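Local coordinates for protein hydrolase, HAD superfamily, subfamily III A (Legionella pneumophila, PDB 3N1U) that probably hydrolyses 3-deoxy-D-manno-octulosonate 8-phosphate to KDO and inorganic phosphate, a metal-dependent step in lipopolysaccharide biosynthesis, at residues K20-D25 with E112-G117; L30-L35 with G154-V159; K56-A61 with D164-A169; D118-L123 with N137-V142. All coordinates share one frame; numbering follows the deposited sequence. Where two conformers were deposited one is given.

Contact 1: residues K20-D25 with E112-G117; sequences KCLICD and EFAYIG. With CA (calcium ion), chain B.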
# COMPACT_ATOMS: atom_id res chain seq x y z
N LYS A 20 -14.30 23.75 17.77
CA LYS A 20 -13.38 24.85 17.68
C LYS A 20 -11.93 24.34 17.64
O LYS A 20 -11.01 25.12 17.38
CB LYS A 20 -13.58 25.81 18.87
CG LYS A 20 -14.86 26.65 18.66
CD LYS A 20 -15.03 27.76 19.65
CE LYS A 20 -16.10 28.70 19.06
NZ LYS A 20 -16.34 29.86 19.95
N CYS A 21 -11.72 23.05 17.88
CA CYS A 21 -10.38 22.46 17.74
C CYS A 21 -10.53 21.02 17.35
O CYS A 21 -11.29 20.28 17.99
CB CYS A 21 -9.61 22.58 19.07
SG CYS A 21 -7.93 21.83 19.03
N LEU A 22 -9.83 20.58 16.28
CA LEU A 22 -9.68 19.14 16.00
C LEU A 22 -8.32 18.61 16.54
O LEU A 22 -7.25 19.20 16.24
CB LEU A 22 -9.77 18.86 14.46
CG LEU A 22 -9.41 17.40 14.11
CD1 LEU A 22 -10.42 16.39 14.73
CD2 LEU A 22 -9.38 17.24 12.56
N ILE A 23 -8.35 17.51 17.29
CA ILE A 23 -7.16 16.86 17.78
C ILE A 23 -7.01 15.53 17.02
O ILE A 23 -7.98 14.74 16.91
CB ILE A 23 -7.23 16.48 19.31
CG1 ILE A 23 -7.68 17.69 20.18
CG2 ILE A 23 -5.89 15.99 19.78
CD1 ILE A 23 -8.12 17.27 21.62
N CYS A 24 -5.81 15.28 16.51
CA CYS A 24 -5.52 14.04 15.81
C CYS A 24 -4.47 13.28 16.53
O CYS A 24 -3.50 13.87 17.00
CB CYS A 24 -4.99 14.26 14.37
SG CYS A 24 -6.08 15.22 13.31
N ASP A 25 -4.61 11.97 16.51
CA ASP A 25 -3.51 11.06 16.80
C ASP A 25 -2.64 10.97 15.52
O ASP A 25 -3.09 11.35 14.44
CB ASP A 25 -4.06 9.69 17.12
CG ASP A 25 -2.97 8.66 17.36
OD1 ASP A 25 -1.96 8.96 18.05
OD2 ASP A 25 -3.13 7.54 16.86
N GLU A 112 -16.34 21.31 22.56
CA GLU A 112 -15.84 22.12 21.45
C GLU A 112 -14.61 21.48 20.83
O GLU A 112 -14.04 22.02 19.86
CB GLU A 112 -15.51 23.55 21.93
CG GLU A 112 -16.78 24.28 22.49
CD GLU A 112 -16.47 25.68 22.95
OE1 GLU A 112 -15.69 25.86 23.91
OE2 GLU A 112 -17.02 26.62 22.35
N PHE A 113 -14.21 20.33 21.37
CA PHE A 113 -13.15 19.51 20.75
C PHE A 113 -13.73 18.36 19.92
O PHE A 113 -14.73 17.74 20.32
CB PHE A 113 -12.27 18.88 21.85
CG PHE A 113 -11.33 19.82 22.48
CD1 PHE A 113 -10.12 20.16 21.85
CD2 PHE A 113 -11.64 20.41 23.74
CE1 PHE A 113 -9.25 21.08 22.43
CE2 PHE A 113 -10.77 21.32 24.33
CZ PHE A 113 -9.57 21.65 23.66
N ALA A 114 -13.08 18.08 18.77
CA ALA A 114 -13.19 16.78 18.11
C ALA A 114 -11.88 16.04 18.32
O ALA A 114 -10.81 16.68 18.47
CB ALA A 114 -13.53 16.97 16.57
N TYR A 115 -11.92 14.69 18.27
CA TYR A 115 -10.75 13.86 18.42
C TYR A 115 -10.91 12.64 17.52
O TYR A 115 -12.00 12.00 17.50
CB TYR A 115 -10.60 13.36 19.90
CG TYR A 115 -9.29 12.62 20.10
CD1 TYR A 115 -9.10 11.32 19.63
CD2 TYR A 115 -8.22 13.24 20.72
CE1 TYR A 115 -7.88 10.66 19.82
CE2 TYR A 115 -7.02 12.60 20.91
CZ TYR A 115 -6.86 11.31 20.46
OH TYR A 115 -5.64 10.70 20.66
N ILE A 116 -9.89 12.36 16.72
CA ILE A 116 -9.88 11.23 15.80
C ILE A 116 -8.71 10.27 16.16
O ILE A 116 -7.54 10.67 16.27
CB ILE A 116 -9.93 11.69 14.31
CG1 ILE A 116 -10.05 10.47 13.37
CG2 ILE A 116 -8.69 12.59 13.96
CD1 ILE A 116 -10.33 10.86 11.88
N GLY A 117 -9.09 9.02 16.39
CA GLY A 117 -8.22 8.04 17.02
C GLY A 117 -8.34 6.68 16.33
O GLY A 117 -9.27 6.45 15.55
CA CA B . -2.56 5.42 16.92
O HOH W 1 -0.40 5.41 17.98
O HOH W 2 -2.30 3.04 16.72
O HOH W 3 -3.38 5.43 19.22

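Contact 2: residues L30-L35 with G154-V159; sequences LSDGLL and GGRGAV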
# COMPACT_ATOMS: atom_id res chain seq x y z
N LEU A 30 -3.16 9.84 11.10
CA LEU A 30 -2.53 10.64 10.06
C LEU A 30 -1.61 9.77 9.18
O LEU A 30 -1.24 10.16 8.08
CB LEU A 30 -1.76 11.79 10.71
CG LEU A 30 -2.71 12.92 11.24
CD1 LEU A 30 -1.90 13.87 12.10
CD2 LEU A 30 -3.32 13.72 10.07
N SER A 31 -1.26 8.56 9.67
CA SER A 31 -0.59 7.56 8.83
C SER A 31 -1.43 6.34 8.65
O SER A 31 -2.44 6.17 9.38
CB SER A 31 0.74 7.18 9.47
OG SER A 31 0.55 6.27 10.58
N ASP A 32 -0.97 5.44 7.73
CA ASP A 32 -1.52 4.11 7.52
C ASP A 32 -1.30 3.22 8.68
O ASP A 32 -1.81 2.08 8.70
CB ASP A 32 -0.84 3.35 6.30
CG ASP A 32 0.69 3.66 6.13
OD1 ASP A 32 1.39 4.02 7.11
OD2 ASP A 32 1.22 3.60 4.96
N GLY A 33 -0.51 3.67 9.65
CA GLY A 33 -0.17 2.73 10.74
C GLY A 33 1.20 2.10 10.61
O GLY A 33 1.66 1.44 11.52
N LEU A 34 1.86 2.26 9.45
CA LEU A 34 3.12 1.54 9.24
C LEU A 34 4.26 2.34 9.79
O LEU A 34 4.29 3.57 9.69
CB LEU A 34 3.34 1.30 7.71
CG LEU A 34 2.31 0.32 7.11
CD1 LEU A 34 2.67 0.11 5.58
CD2 LEU A 34 2.29 -1.12 7.87
N LEU A 35 5.24 1.62 10.29
CA LEU A 35 6.52 2.15 10.72
C LEU A 35 7.56 1.56 9.82
O LEU A 35 7.81 0.32 9.84
CB LEU A 35 6.77 1.71 12.16
CG LEU A 35 5.64 1.95 13.15
CD1 LEU A 35 6.06 1.21 14.49
CD2 LEU A 35 5.40 3.48 13.39
N GLY A 154 -7.00 5.36 8.03
CA GLY A 154 -5.92 6.28 8.49
C GLY A 154 -4.86 6.38 7.39
O GLY A 154 -4.49 5.36 6.74
N GLY A 155 -4.33 7.61 7.22
CA GLY A 155 -3.38 7.92 6.14
C GLY A 155 -3.87 7.83 4.72
O GLY A 155 -3.09 7.83 3.80
N ARG A 156 -5.18 7.73 4.52
CA ARG A 156 -5.68 7.63 3.17
C ARG A 156 -6.74 8.69 2.89
O ARG A 156 -7.47 8.58 1.92
CB ARG A 156 -6.26 6.25 2.90
CG ARG A 156 -5.24 5.14 3.05
CD ARG A 156 -4.11 5.37 2.06
NE ARG A 156 -3.23 4.20 1.96
CZ ARG A 156 -2.06 4.09 2.58
NH1 ARG A 156 -1.65 5.06 3.39
NH2 ARG A 156 -1.33 2.99 2.41
N GLY A 157 -6.85 9.68 3.79
CA GLY A 157 -7.90 10.73 3.65
C GLY A 157 -9.04 10.71 4.68
O GLY A 157 -10.02 11.44 4.50
N ALA A 158 -8.91 9.86 5.72
CA ALA A 158 -9.94 9.80 6.81
C ALA A 158 -9.97 11.14 7.57
O ALA A 158 -11.04 11.65 7.87
CB ALA A 158 -9.65 8.67 7.79
N VAL A 159 -8.80 11.71 7.89
CA VAL A 159 -8.79 12.98 8.60
C VAL A 159 -9.37 14.08 7.71
O VAL A 159 -10.13 14.90 8.21
CB VAL A 159 -7.31 13.33 9.02
CG1 VAL A 159 -7.18 14.79 9.44
CG2 VAL A 159 -6.88 12.39 10.17

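Contact 3: residues K56-A61 with D164-A169; sequences KLLMAA and DLILNA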
# COMPACT_ATOMS: atom_id res chain seq x y z
N LYS A 56 -5.02 22.20 6.93
CA LYS A 56 -4.80 23.59 6.55
C LYS A 56 -6.09 24.35 6.30
O LYS A 56 -6.17 25.59 6.55
CB LYS A 56 -3.90 23.69 5.31
CG LYS A 56 -2.45 23.27 5.55
CD LYS A 56 -1.78 23.19 4.19
CE LYS A 56 -0.27 23.10 4.33
NZ LYS A 56 0.30 23.13 2.95
N LEU A 57 -7.09 23.65 5.77
CA LEU A 57 -8.40 24.29 5.58
C LEU A 57 -9.05 24.60 6.92
O LEU A 57 -9.69 25.66 7.07
CB LEU A 57 -9.33 23.40 4.75
CG LEU A 57 -8.96 23.26 3.25
CD1 LEU A 57 -9.74 22.13 2.51
CD2 LEU A 57 -9.16 24.55 2.52
N LEU A 58 -8.97 23.68 7.87
CA LEU A 58 -9.54 24.04 9.19
C LEU A 58 -8.88 25.29 9.72
O LEU A 58 -9.54 26.24 10.19
CB LEU A 58 -9.33 22.90 10.21
CG LEU A 58 -10.20 21.65 10.03
CD1 LEU A 58 -9.89 20.64 11.17
CD2 LEU A 58 -11.66 22.04 10.04
N MSE A 59 -7.57 25.31 9.68
CA MSE A 59 -6.86 26.47 10.24
C MSE A 59 -7.14 27.79 9.49
O MSE A 59 -7.20 28.85 10.13
CB MSE A 59 -5.35 26.15 10.31
CG MSE A 59 -5.05 25.02 11.36
SE MSE A 59 -3.10 24.80 11.60
CE MSE A 59 -2.89 23.63 10.11
N ALA A 60 -7.29 27.71 8.15
CA ALA A 60 -7.67 28.89 7.35
C ALA A 60 -9.04 29.40 7.75
O ALA A 60 -9.30 30.59 7.62
CB ALA A 60 -7.64 28.56 5.82
N ALA A 61 -9.91 28.51 8.23
CA ALA A 61 -11.28 28.86 8.68
C ALA A 61 -11.37 29.24 10.17
O ALA A 61 -12.48 29.42 10.68
CB ALA A 61 -12.21 27.68 8.45
N ASP A 164 -13.74 18.02 6.37
CA ASP A 164 -14.81 18.45 5.46
C ASP A 164 -16.17 18.39 6.16
O ASP A 164 -16.93 19.32 6.03
CB ASP A 164 -14.85 17.61 4.18
CG ASP A 164 -13.72 17.94 3.21
OD1 ASP A 164 -12.89 18.86 3.49
OD2 ASP A 164 -13.65 17.25 2.15
N LEU A 165 -16.43 17.34 6.95
CA LEU A 165 -17.67 17.29 7.76
C LEU A 165 -17.82 18.53 8.66
O LEU A 165 -18.88 19.17 8.70
CB LEU A 165 -17.66 16.03 8.66
CG LEU A 165 -18.88 15.96 9.62
CD1 LEU A 165 -20.11 15.48 8.78
CD2 LEU A 165 -18.59 15.00 10.75
N ILE A 166 -16.75 18.90 9.34
CA ILE A 166 -16.78 20.02 10.28
C ILE A 166 -17.00 21.35 9.49
O ILE A 166 -17.91 22.17 9.81
CB ILE A 166 -15.48 20.06 11.12
CG1 ILE A 166 -15.42 18.86 12.12
CG2 ILE A 166 -15.32 21.42 11.89
CD1 ILE A 166 -13.99 18.64 12.68
N LEU A 167 -16.23 21.52 8.41
CA LEU A 167 -16.37 22.74 7.64
C LEU A 167 -17.76 22.87 7.04
O LEU A 167 -18.38 23.93 7.07
CB LEU A 167 -15.30 22.81 6.54
CG LEU A 167 -13.86 23.01 7.06
CD1 LEU A 167 -12.92 22.75 5.89
CD2 LEU A 167 -13.70 24.43 7.56
N ASN A 168 -18.25 21.76 6.51
CA ASN A 168 -19.61 21.77 5.94
C ASN A 168 -20.71 22.06 6.95
O ASN A 168 -21.64 22.84 6.66
CB ASN A 168 -19.85 20.49 5.14
CG ASN A 168 -19.21 20.58 3.73
OD1 ASN A 168 -19.31 21.62 3.06
ND2 ASN A 168 -18.55 19.52 3.30
N ALA A 169 -20.61 21.45 8.12
CA ALA A 169 -21.56 21.70 9.22
C ALA A 169 -21.64 23.16 9.65
O ALA A 169 -22.70 23.64 10.04
CB ALA A 169 -21.25 20.80 10.41

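Contact 4: residues D118-L123 with N137-V142; sequences DDLPDL and NAVPQV. With CA (calcium ion), chain B.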
# COMPACT_ATOMS: atom_id res chain seq x y z
N ASP A 118 -7.46 5.75 16.68
CA ASP A 118 -7.57 4.35 16.16
C ASP A 118 -7.36 3.22 17.20
O ASP A 118 -7.63 2.04 16.90
CB ASP A 118 -6.56 4.17 15.02
CG ASP A 118 -5.14 3.99 15.53
OD1 ASP A 118 -4.57 4.88 16.24
OD2 ASP A 118 -4.54 2.94 15.17
N ASP A 119 -6.83 3.53 18.41
CA ASP A 119 -6.43 2.44 19.33
C ASP A 119 -6.83 2.78 20.80
O ASP A 119 -7.33 3.90 21.08
CB ASP A 119 -4.92 2.07 19.18
CG ASP A 119 -4.64 0.57 19.46
OD1 ASP A 119 -5.38 -0.04 20.26
OD2 ASP A 119 -3.67 0.00 18.89
N LEU A 120 -6.67 1.83 21.71
CA LEU A 120 -7.26 1.94 23.04
C LEU A 120 -6.85 3.19 23.81
O LEU A 120 -7.67 3.72 24.56
CB LEU A 120 -6.98 0.65 23.84
CG LEU A 120 -7.38 -0.62 23.07
CD1 LEU A 120 -6.94 -1.83 23.92
CD2 LEU A 120 -8.89 -0.65 22.88
N PRO A 121 -5.60 3.66 23.67
CA PRO A 121 -5.27 4.89 24.45
C PRO A 121 -6.01 6.16 24.00
O PRO A 121 -6.10 7.13 24.78
CB PRO A 121 -3.76 5.03 24.32
CG PRO A 121 -3.27 3.55 23.85
CD PRO A 121 -4.41 3.12 22.95
N ASP A 122 -6.62 6.11 22.82
CA ASP A 122 -7.48 7.21 22.33
C ASP A 122 -8.89 7.15 22.92
O ASP A 122 -9.62 8.14 22.89
CB ASP A 122 -7.59 7.15 20.80
CG ASP A 122 -6.24 7.21 20.11
OD1 ASP A 122 -5.41 8.10 20.43
OD2 ASP A 122 -6.00 6.35 19.22
N LEU A 123 -9.29 5.99 23.41
CA LEU A 123 -10.68 5.79 23.86
C LEU A 123 -11.23 6.82 24.88
O LEU A 123 -12.32 7.34 24.69
CB LEU A 123 -10.85 4.38 24.46
CG LEU A 123 -11.59 3.39 23.58
CD1 LEU A 123 -11.68 2.12 24.45
CD2 LEU A 123 -12.99 4.01 23.31
N ASN A 137 -10.20 1.86 10.09
CA ASN A 137 -9.31 0.72 10.41
C ASN A 137 -9.02 0.67 11.94
O ASN A 137 -8.07 -0.02 12.39
CB ASN A 137 -7.95 0.90 9.65
CG ASN A 137 -7.36 2.27 9.88
OD1 ASN A 137 -8.01 3.24 9.65
ND2 ASN A 137 -6.11 2.36 10.39
N ALA A 138 -9.79 1.41 12.74
CA ALA A 138 -9.56 1.42 14.19
C ALA A 138 -9.83 0.06 14.80
O ALA A 138 -10.56 -0.78 14.20
CB ALA A 138 -10.45 2.50 14.89
N VAL A 139 -9.29 -0.16 16.01
CA VAL A 139 -9.50 -1.43 16.70
C VAL A 139 -10.98 -1.53 17.11
O VAL A 139 -11.69 -0.51 17.22
CB VAL A 139 -8.55 -1.63 17.91
CG1 VAL A 139 -7.06 -1.49 17.39
CG2 VAL A 139 -8.90 -0.66 19.08
N PRO A 140 -11.46 -2.76 17.33
CA PRO A 140 -12.91 -2.91 17.55
C PRO A 140 -13.60 -2.03 18.64
O PRO A 140 -14.70 -1.47 18.38
CB PRO A 140 -13.04 -4.42 17.85
CG PRO A 140 -11.94 -5.04 16.94
CD PRO A 140 -10.77 -4.07 17.16
N GLN A 141 -12.99 -1.88 19.81
CA GLN A 141 -13.58 -1.01 20.85
C GLN A 141 -13.67 0.46 20.45
O GLN A 141 -14.65 1.15 20.76
CB GLN A 141 -12.75 -1.09 22.10
CG GLN A 141 -13.11 -2.24 23.00
CD GLN A 141 -12.20 -2.28 24.21
OE1 GLN A 141 -12.37 -1.50 25.15
NE2 GLN A 141 -11.23 -3.20 24.21
N VAL A 142 -12.64 0.95 19.76
CA VAL A 142 -12.68 2.31 19.29
C VAL A 142 -13.80 2.51 18.26
O VAL A 142 -14.50 3.51 18.32
CB VAL A 142 -11.30 2.73 18.70
CG1 VAL A 142 -11.39 4.12 18.06
CG2 VAL A 142 -10.24 2.68 19.83
CA CA B . -2.56 5.42 16.92
O HOH W 2 -2.30 3.04 16.72
O HOH W 3 -3.38 5.43 19.22
O HOH W 1 -0.40 5.41 17.98

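Contact 1: residues K20-D25 with E112-G117
Ile23 lies between two aromatic rings of the neighbouring strand, and this is the densest part of the contact. Its CD1 comes obliquely to 3.5 Å from Phe113 CD1, while CG2, anti to the backbone N (chi1 -50° for CG1), rests against CD2 and CE2 of Tyr115. Cys21 meets the same Phe113 ring with CB and, obliquely, with its sulfur. On the other face of the sheet Leu22 CD1 reaches Ala114 CB at 3.7 Å, and Cys24 SG touches Ile116 CG2. Strands 21-24 and 113-117 run parallel, 19° apart, as central neighbours in the HAD Rossmann-like sheet. Five of the six hydrogen bonds joining the segments are straighter than 155°, among them Ala114 N to Cys21 O (2.9 Å).

The Lys20 end is looser and open to solvent. Glu112 O accepts from both Lys20 N and Cys21 N, but the side chains merely run alongside, with Lys20 NZ 4.1 Å from Glu112 OE2, beyond a salt bridge; Glu112 OE1 is hydrogen-bonded to Asn109 N. At the opposite end the paired backbone, apolar on both faces, leads to Asp25, whose OD2 binds calcium at 2.2 Å and OD1 salt-bridges Lys95, giving both carboxylate oxygens a partner.

Contact 2: residues L30-L35 with G154-V159
Backbone-on-backbone packing of two loops defines this contact: the turn leading into strand 34-38 lies against the glycine-rich approach to helix 158-169. Ser31 and Gly155 have their CA atoms 3.9 Å apart, so the glycine backbone lies directly against the turn. No hydrogen bond crosses; the nearest equivalent is a CA-H...O contact from Asp32 CA to Gly154 O, 3.3 Å long and 155° at the hydrogen. Asp32 N is buried here without a partner.

The turn keeps its own shape through two consecutive side-chain motifs. Ser31 OG accepts from Gly33 N in an ST turn and also from Gly28 N, while Asp32 OD1 accepts from Leu34 N at 3.0 Å in an Asx turn, the donor standing above the carboxylate plane. With CG lodged between its backbone N and carbonyl carbon (chi1 35°), Asp32 can serve Leu34 N through OD1 and offer OD2 to Arg156.

That salt bridge is tentative: Arg156 has two conformers, and in the one given the bridge is long, 3.6 Å from Asp32 OD2 to Arg156 NH1. OD2 then lies at the guanidinium edge, in plane, although the two flat groups are turned 64° from each other. In this conformer NH1 also donates to Gly155 O at 3.1 Å. Deeper inside, Leu30 CD2 touches Val159 CG2 at 3.8 Å, and both residues also pack on Cys24 and Leu55. Leu34 and Leu35 pair antiparallel with a strand of the second subunit.

Contact 3: residues K56-A61 with D164-A169
Helix 56-60 and helix 164-169 run in broadly the same direction, their short axes 28° apart and 10.2 Å distant at closest approach, and Leu58 and Leu167 bring their CA atoms nearest, at 7.1 Å. That spacing is bridged by aliphatic side chains alone, with no hydrogen bond from one segment to the other.

Leu167 carries most of the contact. Its CB bond points at the other helix, and CG stands anti to its carbonyl carbon (chi1 -69°), from where the two methyls spread over different partners. CD1 meets Leu57 CB at 3.8 Å; CD2 meets Ala61 CB at 3.7 Å, just past the end of the first helix. Leu58 comes in from the side: its own CB bond does not aim at the partner helix, but CD2 at the tip turns inward and touches Leu167 CG at 3.8 Å. The same methyl meets Ile166 CG2 more loosely, at 4.1 Å.

Both helices belong to the layer on one face of the parallel sheet in this HAD-type alpha/beta fold, the face that carries Leu22 and Ala114. Leu58 also packs on Val65 of strand 64-68 and, like Ile166, on Ile63. Farther from the sheet, Leu57 is covered by Ala176 and Tyr180 of helix 173-181 and by Leu120 of the third subunit. Helix 3-17 packs on another flank of helix 158-169, where it receives Leu165 and Ala169.

Contact 4: residues D118-L123 with N137-V142
Val142 points its side chain at the loop that follows strand 113-117, and the path from its CB outward shows how closely the two segments fit. CB lies 4.1 Å from Asp118 O. With CG1 anti to the backbone N (chi1 174°), CG2 is the branch directed into the loop, 3.4 Å from Asp119 O and 4.0 Å from Leu123 CG, whose side chain slides past in the opposite direction. CG1 lies toward Gly117 O.

Val139 N donates to Asp118 O at 2.9 Å in a nearly straight bond (168°), the one hydrogen bond joining the segments. Val139 holds the N-cap position of helix 140-145, and its CG1 rests on Asp119 OD1. Leu120 CD2 touches both Val139 CG2 and, at the outer margin, the amide of Gln141, whose OE1 faces Leu123 CD1.

The loop is braced internally by Asp122. Its OD2 accepts from Asp118 N above the carboxylate plane and from Asp119 N on the anti side, while also receiving a hydrogen bond from a calcium-bound water. Asp118 OD1 binds calcium at 2.2 Å; OD2 accepts from a second metal water and from Gln50 of the second subunit. Asp119 OD1 accepts from Leu120 N and forms a salt bridge with Arg160 of that subunit.

Asp25 OD2 and Asp27 O complete the protein ligands of the ion. This is consistent with metal binding and loop shape being linked: Asp122 acts as a second-shell residue, gripping both the backbone of the metal ligand and a coordinated water.

How the contacts relate
Contact 1 lies near the chain's centre and joins two neighbouring strands of the parallel sheet; the others surround it, 12 to 16 Å away between centres. Along the chain contact 1 closes before contact 4 opens, and contact 4 is nested inside the loops closed by contacts 2 and 3. Contacts 1 and 4 share the calcium ion and three waters, and Tyr115 OH lies 2.6 Å from Asp122 OD1. Asn137 OD1 and Gly154 N, 2.9 Å apart, connect contacts 4 and 2. Helix 158-169 serves contact 2 at its start and contact 3 at its end. Contacts 3 and 4, centres 24 Å apart, are separate within one chain, but Leu57 meets Leu120 of the third subunit.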